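Local coordinates for DUF724 domain-containing protein 6-like (Raphanus sativus, PDB 5ZWX) that binds a dimethylated histone H3 tail through paired Agenet domains and, like its Arabidopsis relative, probably links that heterochromatin mark to DNA methylation, at residues V53-L58 with K66-V71; W33-V38 with D105-G110; A19-S24 with Q76-A81; D98-Y103 with R140-W145. All blocks are in the same frame, centred on the assembly; numbering follows the deposited sequence.

Contact 1. Residues V53-L58 with K66-V71; sequences VEYTTL and KRLREV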
# COMPACT_ATOMS: atom_id res chain seq x y z
N VAL A 53 -4.65 -6.67 -11.82
CA VAL A 53 -4.94 -5.38 -11.19
C VAL A 53 -4.41 -4.25 -12.05
O VAL A 53 -3.50 -4.44 -12.86
CB VAL A 53 -4.34 -5.23 -9.76
CG1 VAL A 53 -4.92 -6.27 -8.82
CG2 VAL A 53 -2.79 -5.30 -9.78
N GLU A 54 -5.03 -3.08 -11.88
CA GLU A 54 -4.56 -1.84 -12.51
C GLU A 54 -4.14 -0.86 -11.45
O GLU A 54 -4.92 -0.59 -10.54
CB GLU A 54 -5.66 -1.23 -13.37
CG GLU A 54 -5.28 0.09 -14.00
CD GLU A 54 -6.38 0.64 -14.88
OE1 GLU A 54 -7.21 1.42 -14.37
OE2 GLU A 54 -6.42 0.28 -16.08
N TYR A 55 -2.93 -0.32 -11.55
CA TYR A 55 -2.46 0.65 -10.58
C TYR A 55 -3.09 2.01 -10.81
O TYR A 55 -3.35 2.40 -11.94
CB TYR A 55 -0.93 0.80 -10.63
CG TYR A 55 -0.19 -0.42 -10.14
CD1 TYR A 55 -0.18 -1.60 -10.87
CD2 TYR A 55 0.48 -0.40 -8.93
CE1 TYR A 55 0.49 -2.71 -10.42
CE2 TYR A 55 1.16 -1.51 -8.47
CZ TYR A 55 1.17 -2.65 -9.22
OH TYR A 55 1.86 -3.74 -8.74
N THR A 56 -3.33 2.73 -9.71
CA THR A 56 -3.90 4.07 -9.79
C THR A 56 -2.81 5.10 -10.09
O THR A 56 -3.07 6.09 -10.79
CB THR A 56 -4.61 4.45 -8.48
OG1 THR A 56 -5.67 3.52 -8.23
CG2 THR A 56 -5.20 5.86 -8.56
N THR A 57 -1.60 4.89 -9.57
CA THR A 57 -0.56 5.94 -9.68
C THR A 57 0.72 5.51 -10.40
O THR A 57 1.67 6.29 -10.52
CB THR A 57 -0.15 6.46 -8.30
OG1 THR A 57 0.55 5.42 -7.61
CG2 THR A 57 -1.37 6.89 -7.48
N LEU A 58 0.78 4.26 -10.85
CA LEU A 58 1.91 3.78 -11.64
C LEU A 58 1.45 3.54 -13.06
O LEU A 58 0.35 3.02 -13.28
CB LEU A 58 2.51 2.49 -11.06
CG LEU A 58 3.15 2.51 -9.67
CD1 LEU A 58 3.75 1.14 -9.36
CD2 LEU A 58 4.20 3.60 -9.58
N LYS A 66 -0.91 5.06 -20.27
CA LYS A 66 -1.58 3.83 -19.82
C LYS A 66 -1.21 3.44 -18.38
O LYS A 66 -0.04 3.24 -18.06
CB LYS A 66 -1.23 2.66 -20.75
CG LYS A 66 0.09 2.84 -21.51
CD LYS A 66 0.46 1.59 -22.32
CE LYS A 66 1.87 1.70 -22.89
NZ LYS A 66 1.90 2.46 -24.17
N ARG A 67 -2.21 3.33 -17.51
CA ARG A 67 -1.94 2.88 -16.15
C ARG A 67 -1.40 1.46 -16.19
O ARG A 67 -1.80 0.65 -17.02
CB ARG A 67 -3.20 2.96 -15.29
CG ARG A 67 -3.60 4.39 -15.01
CD ARG A 67 -4.74 4.48 -14.02
NE ARG A 67 -4.99 5.86 -13.65
CZ ARG A 67 -5.98 6.27 -12.86
NH1 ARG A 67 -6.83 5.39 -12.33
NH2 ARG A 67 -6.11 7.57 -12.59
N LEU A 68 -0.45 1.18 -15.31
CA LEU A 68 0.20 -0.12 -15.29
C LEU A 68 -0.81 -1.21 -14.91
O LEU A 68 -1.60 -1.03 -13.98
CB LEU A 68 1.37 -0.12 -14.30
CG LEU A 68 2.09 -1.46 -14.13
CD1 LEU A 68 2.71 -1.89 -15.45
CD2 LEU A 68 3.13 -1.41 -13.02
N ARG A 69 -0.79 -2.33 -15.62
CA ARG A 69 -1.58 -3.49 -15.21
C ARG A 69 -0.64 -4.66 -14.97
O ARG A 69 0.36 -4.81 -15.68
CB ARG A 69 -2.62 -3.84 -16.27
CG ARG A 69 -3.72 -2.80 -16.43
CD ARG A 69 -4.74 -3.27 -17.46
NE ARG A 69 -5.97 -2.49 -17.42
CZ ARG A 69 -7.12 -2.92 -17.94
NH1 ARG A 69 -7.19 -4.11 -18.52
NH2 ARG A 69 -8.21 -2.16 -17.85
N GLU A 70 -0.96 -5.47 -13.97
CA GLU A 70 -0.13 -6.62 -13.62
C GLU A 70 -1.00 -7.79 -13.22
O GLU A 70 -2.05 -7.58 -12.61
CB GLU A 70 0.81 -6.30 -12.48
CG GLU A 70 2.08 -5.62 -12.94
CD GLU A 70 3.07 -5.44 -11.83
OE1 GLU A 70 2.69 -5.63 -10.66
OE2 GLU A 70 4.24 -5.10 -12.14
N VAL A 71 -0.56 -9.01 -13.54
CA VAL A 71 -1.17 -10.24 -13.00
C VAL A 71 -0.43 -10.54 -11.69
O VAL A 71 0.79 -10.61 -11.66
CB VAL A 71 -1.04 -11.40 -14.00
CG1 VAL A 71 -1.58 -12.71 -13.40
CG2 VAL A 71 -1.79 -11.06 -15.29

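Contact 2. Residues W33-V38 with D105-G110; sequences WYMGKV and DGWWEG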
# COMPACT_ATOMS: atom_id res chain seq x y z
N TRP A 33 2.82 -0.41 -0.31
CA TRP A 33 1.45 -0.68 -0.74
C TRP A 33 1.10 0.40 -1.77
O TRP A 33 1.14 1.60 -1.45
CB TRP A 33 0.50 -0.65 0.45
CG TRP A 33 0.68 -1.83 1.39
CD1 TRP A 33 1.37 -1.85 2.57
CD2 TRP A 33 0.19 -3.16 1.18
NE1 TRP A 33 1.31 -3.12 3.12
CE2 TRP A 33 0.60 -3.94 2.29
CE3 TRP A 33 -0.55 -3.77 0.17
CZ2 TRP A 33 0.27 -5.31 2.41
CZ3 TRP A 33 -0.90 -5.13 0.31
CH2 TRP A 33 -0.47 -5.88 1.41
N TYR A 34 0.80 -0.01 -3.00
CA TYR A 34 0.34 0.91 -4.06
C TYR A 34 -1.16 0.76 -4.31
O TYR A 34 -1.66 -0.37 -4.34
CB TYR A 34 1.14 0.68 -5.34
CG TYR A 34 2.43 1.51 -5.27
CD1 TYR A 34 3.49 1.11 -4.45
CD2 TYR A 34 2.56 2.73 -5.95
CE1 TYR A 34 4.68 1.90 -4.33
CE2 TYR A 34 3.73 3.51 -5.84
CZ TYR A 34 4.78 3.08 -5.03
OH TYR A 34 5.93 3.86 -4.89
N MSE A 35 -1.88 1.86 -4.46
CA MSE A 35 -3.33 1.79 -4.63
C MSE A 35 -3.68 1.32 -6.03
O MSE A 35 -2.98 1.64 -6.99
CB MSE A 35 -3.99 3.15 -4.36
CG MSE A 35 -3.57 3.80 -3.06
SE MSE A 35 -3.92 2.69 -1.45
CE MSE A 35 -2.18 1.77 -1.27
N GLY A 36 -4.75 0.53 -6.16
CA GLY A 36 -5.19 0.14 -7.49
C GLY A 36 -6.60 -0.43 -7.48
O GLY A 36 -7.34 -0.25 -6.51
N LYS A 37 -6.98 -1.07 -8.57
CA LYS A 37 -8.30 -1.70 -8.63
C LYS A 37 -8.22 -3.07 -9.30
O LYS A 37 -7.35 -3.31 -10.13
CB LYS A 37 -9.29 -0.79 -9.36
CG LYS A 37 -8.99 -0.60 -10.84
CD LYS A 37 -10.25 -0.13 -11.58
CE LYS A 37 -10.20 -0.53 -13.05
NZ LYS A 37 -10.28 0.62 -13.99
N VAL A 38 -9.14 -3.96 -8.95
CA VAL A 38 -9.15 -5.27 -9.57
C VAL A 38 -9.74 -5.19 -10.97
O VAL A 38 -10.83 -4.64 -11.17
CB VAL A 38 -9.96 -6.27 -8.73
CG1 VAL A 38 -10.04 -7.62 -9.45
CG2 VAL A 38 -9.34 -6.41 -7.33
N ASP A 105 4.43 8.14 -4.71
CA ASP A 105 3.04 7.89 -5.05
C ASP A 105 2.53 6.54 -4.54
O ASP A 105 1.47 6.07 -5.01
CB ASP A 105 2.83 8.03 -6.56
CG ASP A 105 3.13 9.46 -7.06
OD1 ASP A 105 2.39 10.40 -6.71
OD2 ASP A 105 4.12 9.62 -7.79
N GLY A 106 3.23 5.95 -3.57
CA GLY A 106 2.66 4.82 -2.82
C GLY A 106 2.95 4.96 -1.33
O GLY A 106 3.58 5.95 -0.90
N TRP A 107 2.47 4.00 -0.55
CA TRP A 107 2.67 4.00 0.90
C TRP A 107 3.78 3.04 1.32
O TRP A 107 3.76 1.86 0.98
CB TRP A 107 1.36 3.60 1.62
CG TRP A 107 0.28 4.64 1.47
CD1 TRP A 107 -0.75 4.64 0.56
CD2 TRP A 107 0.10 5.82 2.26
NE1 TRP A 107 -1.55 5.74 0.75
CE2 TRP A 107 -1.05 6.49 1.78
CE3 TRP A 107 0.83 6.40 3.32
CZ2 TRP A 107 -1.51 7.69 2.33
CZ3 TRP A 107 0.37 7.59 3.87
CH2 TRP A 107 -0.79 8.22 3.37
N TRP A 108 4.75 3.54 2.09
CA TRP A 108 5.90 2.73 2.49
C TRP A 108 5.96 2.63 4.00
O TRP A 108 5.97 3.65 4.70
CB TRP A 108 7.23 3.36 1.94
CG TRP A 108 7.25 3.44 0.45
CD1 TRP A 108 6.58 4.34 -0.33
CD2 TRP A 108 7.97 2.56 -0.46
NE1 TRP A 108 6.85 4.08 -1.66
CE2 TRP A 108 7.68 2.99 -1.76
CE3 TRP A 108 8.80 1.45 -0.28
CZ2 TRP A 108 8.22 2.35 -2.90
CZ3 TRP A 108 9.35 0.82 -1.40
CH2 TRP A 108 9.04 1.28 -2.70
N GLU A 109 6.02 1.41 4.51
CA GLU A 109 6.04 1.19 5.96
C GLU A 109 7.38 1.59 6.59
O GLU A 109 8.43 1.15 6.13
CB GLU A 109 5.77 -0.28 6.28
CG GLU A 109 5.92 -0.60 7.74
CD GLU A 109 5.37 -1.98 8.08
OE1 GLU A 109 5.22 -2.80 7.14
OE2 GLU A 109 5.09 -2.22 9.27
N GLY A 110 7.34 2.34 7.68
CA GLY A 110 8.51 2.65 8.47
C GLY A 110 8.16 2.90 9.93
O GLY A 110 7.01 2.70 10.35
O HOH W 1 3.87 -2.99 4.78
O HOH W 2 -0.67 4.52 -4.59

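Contact 3. Residues A19-S24 with Q76-A81; sequences AVEISS and QLRPPA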
# COMPACT_ATOMS: atom_id res chain seq x y z
N ALA A 19 -11.56 -1.70 -5.27
CA ALA A 19 -10.35 -0.96 -4.93
C ALA A 19 -9.52 -1.84 -4.01
O ALA A 19 -10.08 -2.55 -3.17
CB ALA A 19 -10.69 0.35 -4.26
N VAL A 20 -8.20 -1.81 -4.16
CA VAL A 20 -7.31 -2.65 -3.36
C VAL A 20 -5.99 -1.90 -3.12
O VAL A 20 -5.72 -0.90 -3.76
CB VAL A 20 -6.98 -3.99 -4.07
CG1 VAL A 20 -8.20 -4.90 -4.12
CG2 VAL A 20 -6.45 -3.73 -5.48
N GLU A 21 -5.20 -2.41 -2.17
CA GLU A 21 -3.81 -2.04 -2.04
C GLU A 21 -2.98 -3.24 -2.50
O GLU A 21 -3.34 -4.41 -2.27
CB GLU A 21 -3.48 -1.64 -0.60
CG GLU A 21 -4.40 -0.51 -0.12
CD GLU A 21 -3.97 0.14 1.19
OE1 GLU A 21 -3.07 -0.39 1.87
OE2 GLU A 21 -4.57 1.17 1.55
N ILE A 22 -1.88 -2.94 -3.17
CA ILE A 22 -1.11 -3.95 -3.89
C ILE A 22 0.29 -3.97 -3.33
O ILE A 22 0.98 -2.89 -3.28
CB ILE A 22 -1.04 -3.63 -5.39
CG1 ILE A 22 -2.45 -3.40 -5.95
CG2 ILE A 22 -0.18 -4.68 -6.13
CD1 ILE A 22 -2.52 -2.65 -7.24
N SER A 23 0.74 -5.15 -2.91
CA SER A 23 2.14 -5.27 -2.48
C SER A 23 2.91 -6.05 -3.55
O SER A 23 2.33 -6.77 -4.33
CB SER A 23 2.25 -5.95 -1.11
OG SER A 23 1.52 -7.17 -1.11
N SER A 24 4.21 -5.85 -3.60
CA SER A 24 5.04 -6.51 -4.61
C SER A 24 6.02 -7.45 -3.96
O SER A 24 6.36 -7.30 -2.77
CB SER A 24 5.78 -5.48 -5.46
OG SER A 24 6.80 -6.08 -6.23
N GLN A 76 -1.00 -10.95 -2.64
CA GLN A 76 -0.38 -9.61 -2.80
C GLN A 76 -1.39 -8.48 -2.55
O GLN A 76 -1.02 -7.32 -2.49
CB GLN A 76 0.21 -9.46 -4.19
CG GLN A 76 1.43 -10.29 -4.41
CD GLN A 76 1.99 -10.12 -5.80
OE1 GLN A 76 1.86 -11.00 -6.63
NE2 GLN A 76 2.59 -8.96 -6.07
N LEU A 77 -2.67 -8.83 -2.39
CA LEU A 77 -3.72 -7.81 -2.34
C LEU A 77 -4.36 -7.71 -0.97
O LEU A 77 -4.47 -8.72 -0.27
CB LEU A 77 -4.81 -8.12 -3.38
CG LEU A 77 -4.31 -8.24 -4.82
CD1 LEU A 77 -5.44 -8.54 -5.81
CD2 LEU A 77 -3.57 -6.94 -5.20
N ARG A 78 -4.78 -6.51 -0.60
CA ARG A 78 -5.63 -6.33 0.58
C ARG A 78 -6.61 -5.21 0.31
O ARG A 78 -6.47 -4.51 -0.69
CB ARG A 78 -4.79 -6.07 1.82
CG ARG A 78 -4.10 -4.66 1.79
CD ARG A 78 -3.14 -4.50 2.97
NE ARG A 78 -2.87 -3.06 3.20
CZ ARG A 78 -2.28 -2.58 4.29
NH1 ARG A 78 -1.86 -3.41 5.24
NH2 ARG A 78 -2.11 -1.27 4.43
N PRO A 79 -7.66 -5.06 1.15
CA PRO A 79 -8.58 -3.99 0.84
C PRO A 79 -7.91 -2.64 1.15
O PRO A 79 -6.90 -2.67 1.84
CB PRO A 79 -9.80 -4.25 1.77
CG PRO A 79 -9.59 -5.62 2.31
CD PRO A 79 -8.10 -5.83 2.33
N PRO A 80 -8.48 -1.53 0.67
CA PRO A 80 -8.04 -0.20 1.12
C PRO A 80 -7.99 -0.12 2.64
O PRO A 80 -8.87 -0.61 3.32
CB PRO A 80 -9.12 0.74 0.59
CG PRO A 80 -9.74 -0.00 -0.54
CD PRO A 80 -9.71 -1.43 -0.14
N ALA A 81 -6.94 0.49 3.16
CA ALA A 81 -6.79 0.67 4.59
C ALA A 81 -8.04 1.38 5.15
O ALA A 81 -8.66 2.20 4.46
CB ALA A 81 -5.51 1.49 4.89

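Contact 4. Residues D98-Y103 with R140-W145; sequences DVDAFY and RFHREW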
# COMPACT_ATOMS: atom_id res chain seq x y z
N ASP A 98 4.46 2.65 14.30
CA ASP A 98 4.57 2.08 12.96
C ASP A 98 3.66 2.86 12.03
O ASP A 98 2.47 2.97 12.29
CB ASP A 98 4.19 0.60 12.95
CG ASP A 98 5.30 -0.28 13.49
OD1 ASP A 98 6.45 0.22 13.60
OD2 ASP A 98 5.03 -1.45 13.82
N VAL A 99 4.24 3.42 10.98
CA VAL A 99 3.49 4.28 10.06
C VAL A 99 3.75 3.85 8.63
O VAL A 99 4.70 3.11 8.36
CB VAL A 99 3.86 5.78 10.22
CG1 VAL A 99 3.42 6.29 11.62
CG2 VAL A 99 5.37 5.99 10.00
N ASP A 100 2.90 4.28 7.71
CA ASP A 100 3.28 4.28 6.29
C ASP A 100 3.43 5.73 5.88
O ASP A 100 2.62 6.58 6.28
CB ASP A 100 2.25 3.62 5.38
CG ASP A 100 1.84 2.24 5.85
OD1 ASP A 100 2.67 1.52 6.46
OD2 ASP A 100 0.66 1.88 5.59
N ALA A 101 4.45 6.02 5.08
CA ALA A 101 4.69 7.34 4.53
C ALA A 101 4.38 7.38 3.04
O ALA A 101 4.75 6.46 2.29
CB ALA A 101 6.16 7.75 4.77
N PHE A 102 3.68 8.41 2.59
CA PHE A 102 3.41 8.54 1.17
C PHE A 102 4.61 9.07 0.41
O PHE A 102 5.07 10.20 0.64
CB PHE A 102 2.22 9.45 0.92
CG PHE A 102 1.58 9.23 -0.42
CD1 PHE A 102 0.92 8.02 -0.70
CD2 PHE A 102 1.63 10.21 -1.39
CE1 PHE A 102 0.32 7.82 -1.93
CE2 PHE A 102 1.03 10.01 -2.63
CZ PHE A 102 0.36 8.81 -2.89
N TYR A 103 5.14 8.25 -0.50
CA TYR A 103 6.46 8.59 -1.11
C TYR A 103 6.47 7.92 -2.47
O TYR A 103 5.97 6.77 -2.59
CB TYR A 103 7.56 8.06 -0.21
CG TYR A 103 8.97 8.42 -0.58
CD1 TYR A 103 9.70 7.62 -1.44
CD2 TYR A 103 9.57 9.55 -0.02
CE1 TYR A 103 11.03 7.98 -1.78
CE2 TYR A 103 10.84 9.90 -0.33
CZ TYR A 103 11.58 9.12 -1.20
OH TYR A 103 12.85 9.50 -1.46
N ARG A 140 0.31 7.71 7.58
CA ARG A 140 -0.88 7.07 8.16
C ARG A 140 -0.43 6.01 9.18
O ARG A 140 0.62 5.44 9.07
CB ARG A 140 -1.74 6.44 7.05
CG ARG A 140 -1.08 5.27 6.33
CD ARG A 140 -1.96 4.71 5.15
NE ARG A 140 -1.38 3.49 4.55
CZ ARG A 140 -1.97 2.77 3.59
NH1 ARG A 140 -3.14 3.14 3.07
NH2 ARG A 140 -1.37 1.66 3.12
N PHE A 141 -1.26 5.70 10.17
CA PHE A 141 -0.88 4.65 11.10
C PHE A 141 -0.95 3.36 10.34
O PHE A 141 -1.86 3.17 9.55
CB PHE A 141 -1.79 4.65 12.34
CG PHE A 141 -1.52 5.81 13.24
CD1 PHE A 141 -0.39 5.83 14.03
CD2 PHE A 141 -2.38 6.90 13.27
CE1 PHE A 141 -0.11 6.91 14.85
CE2 PHE A 141 -2.13 7.97 14.10
CZ PHE A 141 -0.98 7.99 14.89
N HIS A 142 0.06 2.51 10.54
CA HIS A 142 0.15 1.25 9.82
C HIS A 142 -0.88 0.25 10.35
O HIS A 142 -1.10 0.19 11.55
CB HIS A 142 1.54 0.64 9.96
CG HIS A 142 1.72 -0.61 9.16
ND1 HIS A 142 1.95 -0.59 7.80
CD2 HIS A 142 1.62 -1.92 9.50
CE1 HIS A 142 2.04 -1.82 7.35
NE2 HIS A 142 1.83 -2.65 8.36
N ARG A 143 -1.49 -0.50 9.45
CA ARG A 143 -2.42 -1.57 9.83
C ARG A 143 -2.12 -2.81 9.01
O ARG A 143 -1.53 -2.70 7.92
CB ARG A 143 -3.88 -1.15 9.61
CG ARG A 143 -4.34 0.02 10.46
CD ARG A 143 -5.73 -0.26 11.06
NE ARG A 143 -6.44 0.99 11.32
CZ ARG A 143 -7.66 1.08 11.84
NH1 ARG A 143 -8.33 -0.02 12.18
NH2 ARG A 143 -8.20 2.27 12.02
N GLU A 144 -2.52 -3.99 9.51
CA GLU A 144 -2.26 -5.21 8.77
C GLU A 144 -3.58 -5.89 8.51
O GLU A 144 -4.48 -5.81 9.33
CB GLU A 144 -1.31 -6.16 9.53
CG GLU A 144 0.15 -5.71 9.56
CD GLU A 144 0.91 -5.91 8.24
OE1 GLU A 144 0.45 -6.63 7.33
OE2 GLU A 144 2.01 -5.37 8.13
N TRP A 145 -3.70 -6.48 7.34
CA TRP A 145 -4.88 -7.25 6.96
C TRP A 145 -4.58 -8.71 7.22
O TRP A 145 -3.80 -9.32 6.53
CB TRP A 145 -5.24 -6.97 5.51
CG TRP A 145 -6.28 -7.81 4.94
CD1 TRP A 145 -6.11 -8.86 4.08
CD2 TRP A 145 -7.69 -7.69 5.16
NE1 TRP A 145 -7.35 -9.41 3.76
CE2 TRP A 145 -8.32 -8.68 4.40
CE3 TRP A 145 -8.47 -6.80 5.91
CZ2 TRP A 145 -9.71 -8.84 4.40
CZ3 TRP A 145 -9.84 -6.97 5.91
CH2 TRP A 145 -10.45 -7.97 5.15
O HOH W 3 -1.31 0.35 6.53

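Contact 1. Residues V53-L58 with K66-V71
Strands 51-55 and 67-72 of the Agenet domain, a member of the SH3 clan, form an antiparallel pair in which V53 and E70 exchange two backbone bonds (V53 N to E70 O, 2.9 Å). Y55 N to L68 O continues the register, and beyond the corner at T56 and T57 the chain returns so that L68 N donates to L58 O at 2.9 Å. On one face, E54 is extended, CG anti to the backbone N (chi1 177°), and its OE2 takes R69 NE at 3.1 Å; the oxygen lies in the guanidinium plane, while the nitrogen meets OE2 on its anti side, tilted 30° out of the carboxylate plane. E54 OE1 has its own salt-bridge partner, K37. On the side where E70 lies, L68 CD2 sits over the Y55 ring, 4.3 Å from its centroid, and Y55 OH reaches E70 OE1 at 2.8 Å from above the carboxylate plane. That bond fixes one carboxylate oxygen, leaving OE2 for a basic side chain of the bound peptide. Y55, L58 and L68 pack on the same kind of side chain, a lining consistent with an Agenet peptide-binding surface on an SH3-like barrel.

Contact 2. Residues W33-V38 with D105-G110
The Y34 ring carries G106 CA over one face, 3.5 Å from the ring centroid, and has W108 CZ2 at its edge. With no side chain, G106 can lie flat against the ring; a CB on it would collide with Y34 CZ. The contact joins strand 32-40 of the Agenet domain to strand 106-116, making the antiparallel seam by which the two halves of the cassette share one curled sheet. Its backbone evidence is one hydrogen-bonded pair, W33 with W107, in which W33 N to W107 O measures 2.8 Å and the return bond is equally sound. Further out, the Y34 and W108 planes stand at 90° but meet obliquely, and W108 NE1 reaches Y34 OH only weakly, at 3.4 Å; the firmer partner of that hydroxyl is the backbone acceptor S104 O. On the face bearing the W33 and W107 side chains, the selenomethionine M35 makes a Met-aromatic contact. Its chain bends at chi2 (-58°), which brings CE to the edge of the W107 indole, 3.7 Å from CD1, while SE approaches obliquely. W33 and W107 also make cation-pi contacts, with R78 and R140 respectively, so cationic side chains reach both indoles. Outside the two segments, D105 OD2 finds its salt-bridge partner in a basic side chain of the bound peptide, which Y34 and W108 also touch. Where direct pairing stops, a water accepts from M35 N at 2.9 Å and donates to D105 O at 2.7 Å.

Contact 3. Residues A19-S24 with Q76-A81
E21 sends its side chain across to R78 and A81. CB rests on R78 CG at 3.9 Å, and a chi1 of -56° turns CG toward P79 O and P80 CA before the extended chain presents the carboxylate to two groups. OE1 is gripped twice by the side of the R78 guanidinium, by NH2 at 2.9 Å and by NE at 3.0 Å. Both nitrogens come from the same face of the carboxylate, and OE1 lies within 5° of the guanidinium plane. OE2 accepts A81 N at 2.9 Å, from well above the carboxylate plane, and also forms a salt bridge with R140 NH1, so the two arginines share one buried anion. An alanine at this position is likely to leave R78 and R140 close together without the carboxylate that both bind, and A81 N without its acceptor. The underlying pairing is antiparallel: strand 19-22, opening the SH3-like Agenet barrel, meets the short strand 77-78 through E21 N to R78 O and the reciprocal bond. On the opposite face I22 and L77 lie side by side, I22 CG1 meeting L77 CD2 at 3.8 Å. R78 is held further by R143 O, which accepts from NH1. Beyond the pair, Q76 O accepts from both S23 N and S23 OG. In return, Q76 NE2 gives a hydrogen to S23 O at 2.8 Å, on a lone pair in the carbonyl plane.

Contact 4. Residues D98-Y103 with R140-W145
D100 OD2 is gripped by R140 NE at 2.8 Å, more weakly by R140 NH2, and by a bridging water at 2.7 Å from OD2. The water accepts from R143 N, tying the carboxylate to the chain past H142. R140 NE uses the anti lone pair of OD2, and the oxygen stays near the guanidinium plane. The other oxygen, D100 OD1, takes H142 ND1 at 2.6 Å, a short His-carboxylate bond on the syn lone pair with the carboxylate and imidazole planes 82° apart. H142 gets there with CG anti to its backbone N (chi1 -176°). Its second ring nitrogen, NE2, donates to E144 OE2 at 2.7 Å with an N-H...O angle of 173°, so both ends of the ring are pinned in its plane. Two acidic neighbours would tend to favour a protonated imidazole. An asparagine here would probably leave R140 and H142 without the negative charge they share, and the imidazole freer to turn. Backbone bonds set this array: D100 and R140 form an antiparallel hydrogen-bonded pair, D100 N reaching R140 O at 2.9 Å, and H142 N donates to D98 O at 3.0 Å. Past D100, the R140 guanidinium also reaches the first half of the cassette. The whole is an antiparallel pairing of strands 98-103 and 139-146 within the curled sheet, in the second half of the cassette, probably its second SH3-like Agenet unit.

How the contacts relate
Contact 2 lies near the middle of the chain, its centre 7 Å from that of contact 3, 10 Å from contact 4 and 11 Å from contact 1. Neighbouring strands carry the links: T56 N reaches M35 O at 3.0 Å between contacts 1 and 2, and I22 N reaches Y34 O at 2.8 Å between contacts 2 and 3. Contacts 1 and 4 are the far ends, 21 Å apart between centres. Packing of P79 CD on W145 CD2 (3.4 Å) joins contacts 3 and 4 across the interface of the two halves. The bound histone peptide touches all four: contacts 1 and 2 supply acidic E70 and D105, whereas Y103 and W108 meet its modified side chain.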